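Local coordinates for protein dehydroquinate synthase (Thermus thermophilus, PDB 1UJN) that probably converts 3-deoxy-D-arabino-heptulosonate 7-phosphate to 3-dehydroquinate with release of phosphate, using NAD and a zinc or cobalt ion in the shikimate route to chorismate, at residues A[178-183]-A[318-323]; A[227-232]-A[310-315]; A[238-243]-A[287-292]; A[255-260]-A[331-336]. One frame throughout, in Å; residues are numbered along the deposited sequence.

Contact 1 (A[178-183]-A[318-323]); sequences GLIAGD and GRLVVR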
loop_
_atom_site.group_PDB
_atom_site.type_symbol
_atom_site.label_atom_id
_atom_site.label_comp_id
_atom_site.label_asym_id
_atom_site.label_seq_id
_atom_site.Cartn_x
_atom_site.Cartn_y
_atom_site.Cartn_z
ATOM N N GLY A 178 -18.161 -24.614 -4.354
ATOM C CA GLY A 178 -18.901 -25.832 -4.068
ATOM C C GLY A 178 -17.991 -27.042 -4.137
ATOM O O GLY A 178 -18.028 -27.917 -3.264
ATOM N N LEU A 179 -17.163 -27.093 -5.176
ATOM C CA LEU A 179 -16.232 -28.199 -5.349
ATOM C C LEU A 179 -15.164 -28.182 -4.255
ATOM O O LEU A 179 -14.746 -29.232 -3.765
ATOM C CB LEU A 179 -15.563 -28.113 -6.723
ATOM C CG LEU A 179 -16.468 -28.304 -7.941
ATOM C CD1 LEU A 179 -15.660 -28.091 -9.211
ATOM C CD2 LEU A 179 -17.073 -29.704 -7.919
ATOM N N ILE A 180 -14.727 -26.985 -3.874
ATOM C CA ILE A 180 -13.704 -26.835 -2.848
ATOM C C ILE A 180 -14.197 -27.246 -1.458
ATOM O O ILE A 180 -13.514 -27.977 -0.738
ATOM C CB ILE A 180 -13.195 -25.379 -2.783
ATOM C CG1 ILE A 180 -12.477 -25.019 -4.087
ATOM C CG2 ILE A 180 -12.246 -25.208 -1.607
ATOM C CD1 ILE A 180 -12.028 -23.575 -4.164
ATOM N N ALA A 181 -15.386 -26.783 -1.086
ATOM C CA ALA A 181 -15.947 -27.092 0.227
ATOM C C ALA A 181 -16.688 -28.426 0.294
ATOM O O ALA A 181 -16.826 -29.011 1.372
ATOM C CB ALA A 181 -16.880 -25.965 0.663
ATOM N N GLY A 182 -17.158 -28.908 -0.852
ATOM C CA GLY A 182 -17.905 -30.151 -0.871
ATOM C C GLY A 182 -19.370 -29.831 -0.628
ATOM O O GLY A 182 -20.140 -30.670 -0.160
ATOM N N ASP A 183 -19.749 -28.596 -0.946
ATOM C CA ASP A 183 -21.116 -28.124 -0.767
ATOM C C ASP A 183 -21.923 -28.351 -2.044
ATOM O O ASP A 183 -21.844 -27.561 -2.986
ATOM C CB ASP A 183 -21.110 -26.631 -0.423
ATOM C CG ASP A 183 -22.446 -26.145 0.107
ATOM O OD1 ASP A 183 -23.493 -26.584 -0.411
ATOM O OD2 ASP A 183 -22.451 -25.316 1.042
ATOM N N GLY A 318 -14.901 -31.403 -1.958
ATOM C CA GLY A 318 -14.376 -31.220 -0.617
ATOM C C GLY A 318 -13.057 -31.940 -0.394
ATOM O O GLY A 318 -12.384 -31.726 0.617
ATOM N N ARG A 319 -12.682 -32.802 -1.332
ATOM C CA ARG A 319 -11.428 -33.538 -1.214
ATOM C C ARG A 319 -10.531 -33.255 -2.413
ATOM O O ARG A 319 -10.644 -33.900 -3.460
ATOM C CB ARG A 319 -11.704 -35.041 -1.102
ATOM C CG ARG A 319 -10.480 -35.862 -0.718
ATOM C CD ARG A 319 -10.881 -37.256 -0.251
ATOM N NE ARG A 319 -11.440 -38.071 -1.323
ATOM C CZ ARG A 319 -10.735 -38.552 -2.342
ATOM N NH1 ARG A 319 -9.436 -38.300 -2.430
ATOM N NH2 ARG A 319 -11.326 -39.296 -3.267
ATOM N N LEU A 320 -9.642 -32.283 -2.251
ATOM C CA LEU A 320 -8.729 -31.898 -3.315
ATOM C C LEU A 320 -7.268 -31.974 -2.890
ATOM O O LEU A 320 -6.946 -31.973 -1.699
ATOM C CB LEU A 320 -9.035 -30.471 -3.783
ATOM C CG LEU A 320 -10.391 -30.183 -4.432
ATOM C CD1 LEU A 320 -11.503 -30.274 -3.402
ATOM C CD2 LEU A 320 -10.350 -28.795 -5.047
ATOM N N VAL A 321 -6.386 -32.033 -3.877
ATOM C CA VAL A 321 -4.957 -32.091 -3.619
ATOM C C VAL A 321 -4.226 -31.111 -4.526
ATOM O O VAL A 321 -4.705 -30.772 -5.608
ATOM C CB VAL A 321 -4.396 -33.511 -3.864
ATOM C CG1 VAL A 321 -5.040 -34.493 -2.904
ATOM C CG2 VAL A 321 -4.647 -33.931 -5.309
ATOM N N VAL A 322 -3.073 -30.646 -4.065
ATOM C CA VAL A 322 -2.251 -29.721 -4.831
ATOM C C VAL A 322 -0.926 -30.438 -5.037
ATOM O O VAL A 322 -0.272 -30.835 -4.070
ATOM C CB VAL A 322 -2.020 -28.405 -4.060
ATOM C CG1 VAL A 322 -1.152 -27.461 -4.884
ATOM C CG2 VAL A 322 -3.357 -27.759 -3.741
ATOM N N ARG A 323 -0.534 -30.615 -6.293
ATOM C CA ARG A 323 0.701 -31.326 -6.601
ATOM C C ARG A 323 1.077 -31.212 -8.074
ATOM O O ARG A 323 0.272 -30.777 -8.898
ATOM C CB ARG A 323 0.528 -32.808 -6.262
ATOM C CG ARG A 323 -0.767 -33.392 -6.824
ATOM C CD ARG A 323 -0.720 -34.905 -6.968
ATOM N NE ARG A 323 0.198 -35.322 -8.026
ATOM C CZ ARG A 323 0.280 -36.562 -8.503
ATOM N NH1 ARG A 323 -0.500 -37.518 -8.018
ATOM N NH2 ARG A 323 1.142 -36.846 -9.470
#
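Backbone docking joins the C-terminal end of helix 164-181 to the start of strand 319-323, the second strand of a β-hairpin set among the helices of the C-terminal half of dehydroquinate synthase. One hydrogen bond fixes the join: G318 N donates to L179 O over 2.8 Å. It is nearly straight, with the donor tilted 27° from the carbonyl plane. At the helix end G178 O accepts from both G182 N and D183 N; D183 N, four residues on from L179, thus bonds to G178 O rather than to L179 O, and G318 N takes up that carbonyl. Next to it, G318 CA makes a CA-H...O contact with I180 O. The two backbones come very close, the CA atoms of G182 and G318 being 3.7 Å apart. Both residues have positive phi, and a side chain on either would collide with the other segment. The D183 carboxylate is held by a salt bridge to R205. Beyond the glycines a side chain takes over. L320 points toward the helix, with CG beside its backbone N (chi1 -64°), and its two methyls divide the work: CD2 faces I180 CG1, and CD1 rests 3.4 Å from L179 O.

Contact 2 (A[227-232]-A[310-315]); sequences LNLGHT and HWVVPL
T232 lays its methyl over one face of the W311 indole, a CH-pi contact with CG2 3.6 Å from the centroid of the six-membered ring and 19° off the ring normal. The methyl stands anti to the backbone N, which sends it onto the ring and turns OG1 to the other branch, toward a water. That water bridges T232 OG1, N228 O and V312 N, accepting from V312 N at 3.1 Å. A second water accepts from G230 N and donates to V312 O over 2.7 Å, so both backbone polar groups of buried V312 are satisfied through solvent, with no direct hydrogen bond between the segments. Beside the waters L229 brings CD1 to V312 CG1 and, crossing obliquely, to P314 CD, each 3.7 Å away. V312 CG2 reaches the backbone at N228 and L229. Were the indole of W311 cut back to an alanine, the T232 methyl would probably be left over a gap and Y257 would lose a ring neighbour. H231, at the start of helix 231-240, donates from ND1 to L229 O at 3.0 Å; the oxygen lies in the imidazole plane, though the donor sits above the carbonyl plane. L229 O is thus a second-shell acceptor that helps fix the ring of H231, which with E173 and H247, the other two predicted zinc ligands, would form the metal site of dehydroquinate synthases.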
loop_
_atom_site.group_PDB
_atom_site.type_symbol
_atom_site.label_atom_id
_atom_site.label_comp_id
_atom_site.label_asym_id
_atom_site.label_seq_id
_atom_site.Cartn_x
_atom_site.Cartn_y
_atom_site.Cartn_z
ATOM N N LEU A 227 -8.471 -22.303 -3.780
ATOM C CA LEU A 227 -9.290 -21.315 -4.474
ATOM C C LEU A 227 -8.784 -21.143 -5.905
ATOM O O LEU A 227 -9.465 -20.562 -6.753
ATOM C CB LEU A 227 -9.241 -19.975 -3.733
ATOM C CG LEU A 227 -9.813 -19.966 -2.311
ATOM C CD1 LEU A 227 -9.433 -18.673 -1.611
ATOM C CD2 LEU A 227 -11.326 -20.126 -2.367
ATOM N N ASN A 228 -7.587 -21.653 -6.172
ATOM C CA ASN A 228 -7.013 -21.553 -7.508
ATOM C C ASN A 228 -7.443 -22.710 -8.401
ATOM O O ASN A 228 -6.863 -22.934 -9.465
ATOM C CB ASN A 228 -5.487 -21.491 -7.428
ATOM C CG ASN A 228 -4.995 -20.211 -6.778
ATOM O OD1 ASN A 228 -5.378 -19.109 -7.182
ATOM N ND2 ASN A 228 -4.142 -20.347 -5.766
ATOM N N LEU A 229 -8.461 -23.445 -7.961
ATOM C CA LEU A 229 -8.980 -24.571 -8.732
ATOM C C LEU A 229 -9.442 -24.081 -10.105
ATOM O O LEU A 229 -10.244 -23.152 -10.198
ATOM C CB LEU A 229 -10.158 -25.213 -7.991
ATOM C CG LEU A 229 -10.919 -26.352 -8.679
ATOM C CD1 LEU A 229 -10.001 -27.558 -8.893
ATOM C CD2 LEU A 229 -12.118 -26.735 -7.826
ATOM N N GLY A 230 -8.923 -24.705 -11.161
ATOM C CA GLY A 230 -9.294 -24.331 -12.518
ATOM C C GLY A 230 -8.636 -23.065 -13.045
ATOM O O GLY A 230 -8.871 -22.670 -14.189
ATOM N N HIS A 231 -7.799 -22.434 -12.227
ATOM C CA HIS A 231 -7.139 -21.195 -12.629
ATOM C C HIS A 231 -5.822 -21.338 -13.392
ATOM O O HIS A 231 -5.397 -20.399 -14.063
ATOM C CB HIS A 231 -6.915 -20.301 -11.407
ATOM C CG HIS A 231 -8.157 -19.615 -10.922
ATOM N ND1 HIS A 231 -9.270 -20.304 -10.487
ATOM C CD2 HIS A 231 -8.457 -18.300 -10.799
ATOM C CE1 HIS A 231 -10.200 -19.443 -10.112
ATOM N NE2 HIS A 231 -9.732 -18.220 -10.291
ATOM N N THR A 232 -5.173 -22.495 -13.297
ATOM C CA THR A 232 -3.911 -22.694 -14.006
ATOM C C THR A 232 -4.168 -22.702 -15.512
ATOM O O THR A 232 -3.509 -21.987 -16.270
ATOM C CB THR A 232 -3.228 -24.018 -13.591
ATOM O OG1 THR A 232 -2.996 -24.013 -12.176
ATOM C CG2 THR A 232 -1.891 -24.171 -14.306
ATOM N N HIS A 310 2.290 -26.445 -9.758
ATOM C CA HIS A 310 1.386 -27.271 -8.966
ATOM C C HIS A 310 -0.067 -27.060 -9.399
ATOM O O HIS A 310 -0.523 -25.947 -9.621
ATOM C CB HIS A 310 1.551 -26.896 -7.491
ATOM C CG HIS A 310 2.740 -27.618 -6.908
ATOM N ND1 HIS A 310 3.996 -27.509 -7.410
ATOM C CD2 HIS A 310 2.795 -28.400 -5.749
ATOM C CE1 HIS A 310 4.787 -28.199 -6.566
ATOM N NE2 HIS A 310 4.096 -28.744 -5.562
ATOM N N TRP A 311 -0.840 -28.133 -9.533
ATOM C CA TRP A 311 -2.233 -28.028 -9.943
ATOM C C TRP A 311 -3.172 -28.396 -8.805
ATOM O O TRP A 311 -2.862 -29.273 -7.997
ATOM C CB TRP A 311 -2.530 -28.973 -11.108
ATOM C CG TRP A 311 -1.661 -28.810 -12.308
ATOM C CD1 TRP A 311 -0.368 -29.226 -12.452
ATOM C CD2 TRP A 311 -2.035 -28.218 -13.555
ATOM N NE1 TRP A 311 0.085 -28.935 -13.718
ATOM C CE2 TRP A 311 -0.918 -28.314 -14.416
ATOM C CE3 TRP A 311 -3.207 -27.614 -14.031
ATOM C CZ2 TRP A 311 -0.939 -27.831 -15.727
ATOM C CZ3 TRP A 311 -3.229 -27.134 -15.334
ATOM C CH2 TRP A 311 -2.100 -27.246 -16.168
ATOM N N VAL A 312 -4.321 -27.728 -8.744
ATOM C CA VAL A 312 -5.319 -28.043 -7.731
ATOM C C VAL A 312 -6.187 -29.108 -8.394
ATOM O O VAL A 312 -6.900 -28.827 -9.361
ATOM C CB VAL A 312 -6.200 -26.823 -7.373
ATOM C CG1 VAL A 312 -7.261 -27.234 -6.369
ATOM C CG2 VAL A 312 -5.342 -25.704 -6.799
ATOM N N VAL A 313 -6.104 -30.331 -7.883
ATOM C CA VAL A 313 -6.857 -31.451 -8.436
ATOM C C VAL A 313 -7.995 -31.880 -7.521
ATOM O O VAL A 313 -7.771 -32.226 -6.363
ATOM C CB VAL A 313 -5.936 -32.682 -8.661
ATOM C CG1 VAL A 313 -6.725 -33.824 -9.290
ATOM C CG2 VAL A 313 -4.758 -32.301 -9.542
ATOM N N PRO A 314 -9.237 -31.856 -8.031
ATOM C CA PRO A 314 -10.397 -32.256 -7.231
ATOM C C PRO A 314 -10.630 -33.762 -7.369
ATOM O O PRO A 314 -11.029 -34.237 -8.430
ATOM C CB PRO A 314 -11.523 -31.441 -7.848
ATOM C CG PRO A 314 -11.169 -31.486 -9.308
ATOM C CD PRO A 314 -9.664 -31.251 -9.308
ATOM N N LEU A 315 -10.370 -34.509 -6.301
ATOM C CA LEU A 315 -10.566 -35.958 -6.329
ATOM C C LEU A 315 -12.005 -36.296 -5.967
ATOM O O LEU A 315 -12.529 -37.349 -6.340
ATOM C CB LEU A 315 -9.596 -36.638 -5.361
ATOM C CG LEU A 315 -8.109 -36.401 -5.661
ATOM C CD1 LEU A 315 -7.257 -37.096 -4.612
ATOM C CD2 LEU A 315 -7.768 -36.920 -7.049
HETATM O O HOH W 1 -4.959 -25.303 -10.643
HETATM O O HOH W 2 -6.998 -26.822 -11.184
#

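Contact 3 (A[238-243]-A[287-292]); sequences EAQTRH and PPLAFE
The side chain of Q240 runs past P287 in the opposite direction, so that both its polar atoms lie near P287 CG, NE2 at 3.8 Å and OE1 at 4.0 Å. The same side chain crosses L289 at about a right angle, with OE1 3.9 Å from L289 CD2. T241 adds a lighter touch, its CG2 meeting P287 CD also at about a right angle. Q240 gets across because CG lies anti to the backbone N (chi1 -174°) and the chain then bends at chi2, carrying the amide to the loop of residues 287-290. There NE2 gives a weak hydrogen bond to P288 O, 3.3 Å long and bent to 142°. Replacing Q240 by an alanine would probably leave P288 O without this donor and strip P287 CG of its amide neighbour. Q240 ends helix 231-240, which closes in a Schellman motif: H243 N bonds to E238 O and R242 N to A239 O, with R242 the C' residue at positive phi. The loop side is backed by helix 327-342, where F334 touches L289. A single weak bond and a few van der Waals contacts, on a largely surface site, imply a light tie between helix end and loop.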
loop_
_atom_site.group_PDB
_atom_site.type_symbol
_atom_site.label_atom_id
_atom_site.label_comp_id
_atom_site.label_asym_id
_atom_site.label_seq_id
_atom_site.Cartn_x
_atom_site.Cartn_y
_atom_site.Cartn_z
ATOM N N GLU A 238 -6.977 -17.263 -20.878
ATOM C CA GLU A 238 -7.200 -15.826 -20.889
ATOM C C GLU A 238 -6.042 -15.131 -21.590
ATOM O O GLU A 238 -6.243 -14.187 -22.352
ATOM C CB GLU A 238 -7.338 -15.301 -19.461
ATOM C CG GLU A 238 -8.709 -15.531 -18.851
ATOM C CD GLU A 238 -8.815 -14.983 -17.442
ATOM O OE1 GLU A 238 -8.277 -15.617 -16.511
ATOM O OE2 GLU A 238 -9.430 -13.910 -17.267
ATOM N N ALA A 239 -4.828 -15.615 -21.344
ATOM C CA ALA A 239 -3.640 -15.031 -21.955
ATOM C C ALA A 239 -3.592 -15.277 -23.460
ATOM O O ALA A 239 -3.285 -14.370 -24.239
ATOM C CB ALA A 239 -2.384 -15.592 -21.291
ATOM N N GLN A 240 -3.899 -16.502 -23.870
ATOM C CA GLN A 240 -3.874 -16.840 -25.287
ATOM C C GLN A 240 -4.923 -16.084 -26.097
ATOM O O GLN A 240 -4.702 -15.768 -27.269
ATOM C CB GLN A 240 -4.080 -18.335 -25.489
ATOM C CG GLN A 240 -3.921 -18.755 -26.941
ATOM C CD GLN A 240 -4.785 -19.936 -27.306
ATOM O OE1 GLN A 240 -5.531 -20.451 -26.471
ATOM N NE2 GLN A 240 -4.688 -20.381 -28.557
ATOM N N THR A 241 -6.065 -15.800 -25.480
ATOM C CA THR A 241 -7.137 -15.081 -26.166
ATOM C C THR A 241 -6.954 -13.569 -26.059
ATOM O O THR A 241 -7.842 -12.799 -26.432
ATOM C CB THR A 241 -8.517 -15.437 -25.577
ATOM O OG1 THR A 241 -8.574 -15.032 -24.200
ATOM C CG2 THR A 241 -8.762 -16.930 -25.669
ATOM N N ARG A 242 -5.798 -13.148 -25.553
ATOM C CA ARG A 242 -5.520 -11.728 -25.390
ATOM C C ARG A 242 -6.547 -11.115 -24.455
ATOM O O ARG A 242 -6.887 -9.935 -24.567
ATOM C CB ARG A 242 -5.551 -11.018 -26.743
ATOM C CG ARG A 242 -4.207 -10.969 -27.441
ATOM C CD ARG A 242 -3.577 -12.344 -27.575
ATOM N NE ARG A 242 -2.149 -12.245 -27.858
ATOM C CZ ARG A 242 -1.274 -11.612 -27.080
ATOM N NH1 ARG A 242 -1.678 -11.019 -25.962
ATOM N NH2 ARG A 242 0.009 -11.567 -27.418
ATOM N N HIS A 243 -7.051 -11.945 -23.548
ATOM C CA HIS A 243 -8.025 -11.535 -22.550
ATOM C C HIS A 243 -9.423 -11.260 -23.079
ATOM O O HIS A 243 -10.235 -10.619 -22.410
ATOM C CB HIS A 243 -7.469 -10.335 -21.785
ATOM C CG HIS A 243 -6.147 -10.615 -21.144
ATOM N ND1 HIS A 243 -4.959 -10.140 -21.655
ATOM C CD2 HIS A 243 -5.834 -11.231 -19.979
ATOM C CE1 HIS A 243 -3.973 -10.445 -20.831
ATOM N NE2 HIS A 243 -4.478 -11.107 -19.805
ATOM N N PRO A 287 -10.244 -20.726 -29.532
ATOM C CA PRO A 287 -9.437 -20.808 -30.752
ATOM C C PRO A 287 -8.621 -22.096 -30.685
ATOM O O PRO A 287 -8.370 -22.616 -29.598
ATOM C CB PRO A 287 -8.558 -19.575 -30.657
ATOM C CG PRO A 287 -8.296 -19.490 -29.182
ATOM C CD PRO A 287 -9.668 -19.749 -28.589
ATOM N N PRO A 288 -8.200 -22.632 -31.839
ATOM C CA PRO A 288 -7.415 -23.867 -31.776
ATOM C C PRO A 288 -6.223 -23.723 -30.841
ATOM O O PRO A 288 -5.580 -22.672 -30.786
ATOM C CB PRO A 288 -7.015 -24.104 -33.235
ATOM C CG PRO A 288 -7.071 -22.726 -33.850
ATOM C CD PRO A 288 -8.302 -22.135 -33.222
ATOM N N LEU A 289 -5.942 -24.780 -30.091
ATOM C CA LEU A 289 -4.841 -24.766 -29.144
ATOM C C LEU A 289 -4.168 -26.132 -29.047
ATOM O O LEU A 289 -4.833 -27.165 -29.022
ATOM C CB LEU A 289 -5.358 -24.320 -27.772
ATOM C CG LEU A 289 -6.846 -24.594 -27.516
ATOM C CD1 LEU A 289 -7.102 -26.097 -27.475
ATOM C CD2 LEU A 289 -7.273 -23.941 -26.210
ATOM N N ALA A 290 -2.841 -26.127 -29.013
ATOM C CA ALA A 290 -2.076 -27.361 -28.915
ATOM C C ALA A 290 -1.396 -27.405 -27.557
ATOM O O ALA A 290 -1.083 -26.366 -26.979
ATOM C CB ALA A 290 -1.037 -27.420 -30.025
ATOM N N PHE A 291 -1.171 -28.609 -27.045
ATOM C CA PHE A 291 -0.529 -28.759 -25.749
ATOM C C PHE A 291 0.839 -28.084 -25.732
ATOM O O PHE A 291 1.238 -27.502 -24.724
ATOM C CB PHE A 291 -0.364 -30.238 -25.403
ATOM C CG PHE A 291 0.149 -30.475 -24.014
ATOM C CD1 PHE A 291 -0.645 -30.190 -22.909
ATOM C CD2 PHE A 291 1.434 -30.965 -23.806
ATOM C CE1 PHE A 291 -0.171 -30.389 -21.618
ATOM C CE2 PHE A 291 1.920 -31.168 -22.516
ATOM C CZ PHE A 291 1.114 -30.879 -21.420
ATOM N N GLU A 292 1.548 -28.163 -26.854
ATOM C CA GLU A 292 2.877 -27.572 -26.966
ATOM C C GLU A 292 2.847 -26.049 -26.884
ATOM O O GLU A 292 3.782 -25.430 -26.376
ATOM C CB GLU A 292 3.540 -28.000 -28.279
ATOM C CG GLU A 292 3.590 -29.508 -28.494
ATOM C CD GLU A 292 2.260 -30.080 -28.950
ATOM O OE1 GLU A 292 2.131 -31.322 -29.009
ATOM O OE2 GLU A 292 1.345 -29.288 -29.259
#

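Contact 4 (A[255-260]-A[331-336]); sequences LLYAAL and REAFAA
Helices 247-264 and 327-342 pack against each other in the mainly helical C-terminal half of the enzyme, their local axes 9.3 Å apart at closest approach with N-to-C directions 127° apart. The alanines A333 and A336 let Y257 and L260 come close to the second helix, while F334 flanks the tyrosine. The closest CA atoms are those of L260 and A333, 5.9 Å apart, and A333 directs its methyl toward the facing helix. Y257 reaches past it with its CG anti to the backbone N (chi1 -170°). Its CE1 edge comes to the backbone of the second helix, 3.4 Å from F334 N, with F334 CA lying in the plane of the tyrosine ring. The same CE1 packs on A333 CB at 3.8 Å and sits at the edge of the F334 ring, near its plane. The tyrosine OH is hydrogen-bonded to L330 O, so the end of the ring is tied to the backbone of the same helix that its edge meets. One turn along from Y257, L260 lays CD1 against the facing backbone, 3.9 Å from A333 O and 4.0 Å from A336 C, with the A336 methyl just beyond. No hydrogen bond joins the two segments themselves. Around them, W337 meets the rings of both Y257 and F334, W311 of strand 311-314 lies against Y257, and L271 of helix 271-281 packs on L260.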
loop_
_atom_site.group_PDB
_atom_site.type_symbol
_atom_site.label_atom_id
_atom_site.label_comp_id
_atom_site.label_asym_id
_atom_site.label_seq_id
_atom_site.Cartn_x
_atom_site.Cartn_y
_atom_site.Cartn_z
ATOM N N LEU A 255 -12.166 -25.701 -14.959
ATOM C CA LEU A 255 -12.812 -26.665 -14.069
ATOM C C LEU A 255 -12.990 -28.008 -14.764
ATOM O O LEU A 255 -12.872 -29.065 -14.136
ATOM C CB LEU A 255 -14.169 -26.136 -13.608
ATOM C CG LEU A 255 -14.092 -24.921 -12.681
ATOM C CD1 LEU A 255 -15.494 -24.473 -12.300
ATOM C CD2 LEU A 255 -13.300 -25.284 -11.439
ATOM N N LEU A 256 -13.283 -27.968 -16.061
ATOM C CA LEU A 256 -13.445 -29.203 -16.817
ATOM C C LEU A 256 -12.095 -29.919 -16.863
ATOM O O LEU A 256 -12.015 -31.139 -16.690
ATOM C CB LEU A 256 -13.923 -28.907 -18.240
ATOM C CG LEU A 256 -14.058 -30.129 -19.154
ATOM C CD1 LEU A 256 -15.079 -31.090 -18.569
ATOM C CD2 LEU A 256 -14.478 -29.690 -20.543
ATOM N N TYR A 257 -11.029 -29.154 -17.078
ATOM C CA TYR A 257 -9.692 -29.732 -17.144
ATOM C C TYR A 257 -9.323 -30.346 -15.799
ATOM O O TYR A 257 -8.798 -31.460 -15.739
ATOM C CB TYR A 257 -8.667 -28.662 -17.520
ATOM C CG TYR A 257 -7.300 -29.220 -17.850
ATOM C CD1 TYR A 257 -7.096 -29.986 -18.999
ATOM C CD2 TYR A 257 -6.212 -28.983 -17.016
ATOM C CE1 TYR A 257 -5.830 -30.500 -19.311
ATOM C CE2 TYR A 257 -4.944 -29.493 -17.315
ATOM C CZ TYR A 257 -4.762 -30.248 -18.462
ATOM O OH TYR A 257 -3.514 -30.756 -18.756
ATOM N N ALA A 258 -9.605 -29.620 -14.721
ATOM C CA ALA A 258 -9.310 -30.098 -13.372
ATOM C C ALA A 258 -10.049 -31.404 -13.112
ATOM O O ALA A 258 -9.487 -32.347 -12.540
ATOM C CB ALA A 258 -9.725 -29.053 -12.342
ATOM N N ALA A 259 -11.309 -31.458 -13.537
ATOM C CA ALA A 259 -12.115 -32.655 -13.366
ATOM C C ALA A 259 -11.477 -33.836 -14.098
ATOM O O ALA A 259 -11.484 -34.960 -13.595
ATOM C CB ALA A 259 -13.528 -32.412 -13.887
ATOM N N LEU A 260 -10.923 -33.586 -15.283
ATOM C CA LEU A 260 -10.286 -34.655 -16.050
ATOM C C LEU A 260 -8.994 -35.122 -15.376
ATOM O O LEU A 260 -8.657 -36.308 -15.414
ATOM C CB LEU A 260 -10.021 -34.194 -17.489
ATOM C CG LEU A 260 -11.324 -34.001 -18.276
ATOM C CD1 LEU A 260 -11.053 -33.251 -19.572
ATOM C CD2 LEU A 260 -11.964 -35.370 -18.553
ATOM N N ARG A 331 -0.845 -33.999 -20.817
ATOM C CA ARG A 331 -1.023 -34.113 -22.248
ATOM C C ARG A 331 -2.266 -34.932 -22.553
ATOM O O ARG A 331 -3.082 -34.582 -23.396
ATOM C CB ARG A 331 0.212 -34.803 -22.830
ATOM C CG ARG A 331 0.325 -34.612 -24.342
ATOM C CD ARG A 331 1.602 -35.245 -24.908
ATOM N NE ARG A 331 2.745 -34.346 -24.732
ATOM C CZ ARG A 331 2.992 -33.463 -25.717
ATOM N NH1 ARG A 331 2.218 -33.427 -26.787
ATOM N NH2 ARG A 331 4.018 -32.614 -25.600
ATOM N N GLU A 332 -2.406 -36.043 -21.838
ATOM C CA GLU A 332 -3.544 -36.942 -21.987
ATOM C C GLU A 332 -4.848 -36.222 -21.642
ATOM O O GLU A 332 -5.832 -36.313 -22.370
ATOM C CB GLU A 332 -3.367 -38.145 -21.055
ATOM C CG GLU A 332 -4.509 -39.147 -21.064
ATOM C CD GLU A 332 -4.365 -40.201 -22.149
ATOM O OE1 GLU A 332 -3.311 -40.877 -22.186
ATOM O OE2 GLU A 332 -5.306 -40.358 -22.957
ATOM N N ALA A 333 -4.842 -35.514 -20.519
ATOM C CA ALA A 333 -6.026 -34.788 -20.067
ATOM C C ALA A 333 -6.406 -33.672 -21.032
ATOM O O ALA A 333 -7.587 -33.432 -21.274
ATOM C CB ALA A 333 -5.785 -34.215 -18.679
ATOM N N PHE A 334 -5.409 -32.982 -21.578
ATOM C CA PHE A 334 -5.683 -31.895 -22.509
ATOM C C PHE A 334 -6.363 -32.447 -23.758
ATOM O O PHE A 334 -7.298 -31.844 -24.283
ATOM C CB PHE A 334 -4.392 -31.172 -22.899
ATOM C CG PHE A 334 -4.623 -29.872 -23.621
ATOM C CD1 PHE A 334 -5.234 -28.802 -22.971
ATOM C CD2 PHE A 334 -4.245 -29.720 -24.950
ATOM C CE1 PHE A 334 -5.465 -27.600 -23.634
ATOM C CE2 PHE A 334 -4.472 -28.518 -25.628
ATOM C CZ PHE A 334 -5.084 -27.455 -24.967
ATOM N N ALA A 335 -5.893 -33.602 -24.225
ATOM C CA ALA A 335 -6.474 -34.230 -25.404
ATOM C C ALA A 335 -7.934 -34.584 -25.131
ATOM O O ALA A 335 -8.805 -34.353 -25.974
ATOM C CB ALA A 335 -5.685 -35.485 -25.777
ATOM N N ALA A 336 -8.204 -35.144 -23.955
ATOM C CA ALA A 336 -9.573 -35.509 -23.595
ATOM C C ALA A 336 -10.404 -34.245 -23.410
ATOM O O ALA A 336 -11.587 -34.207 -23.755
ATOM C CB ALA A 336 -9.583 -36.325 -22.320
#

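In the fold
Contact 4 is the buried one, two helices packed by apolar side chains. Contacts 1 and 2 are partly buried and hold the two strands of one hairpin, contact 1 by a direct backbone bond at a helix end, contact 2 by bridging waters, a methyl on an indole and leucine-valine-proline packing. The strands pair through V321 with V313 and R323 with W311. Contact 3 is at the surface and rests on a weak amide bond; it shares helix 231-240 with contact 2, though their nearest atoms stay about 6 Å apart. L229 packs on L255 and A258, linking contacts 2 and 4, while the E292-R331 salt bridge and L289 against F334 link 3 and 4.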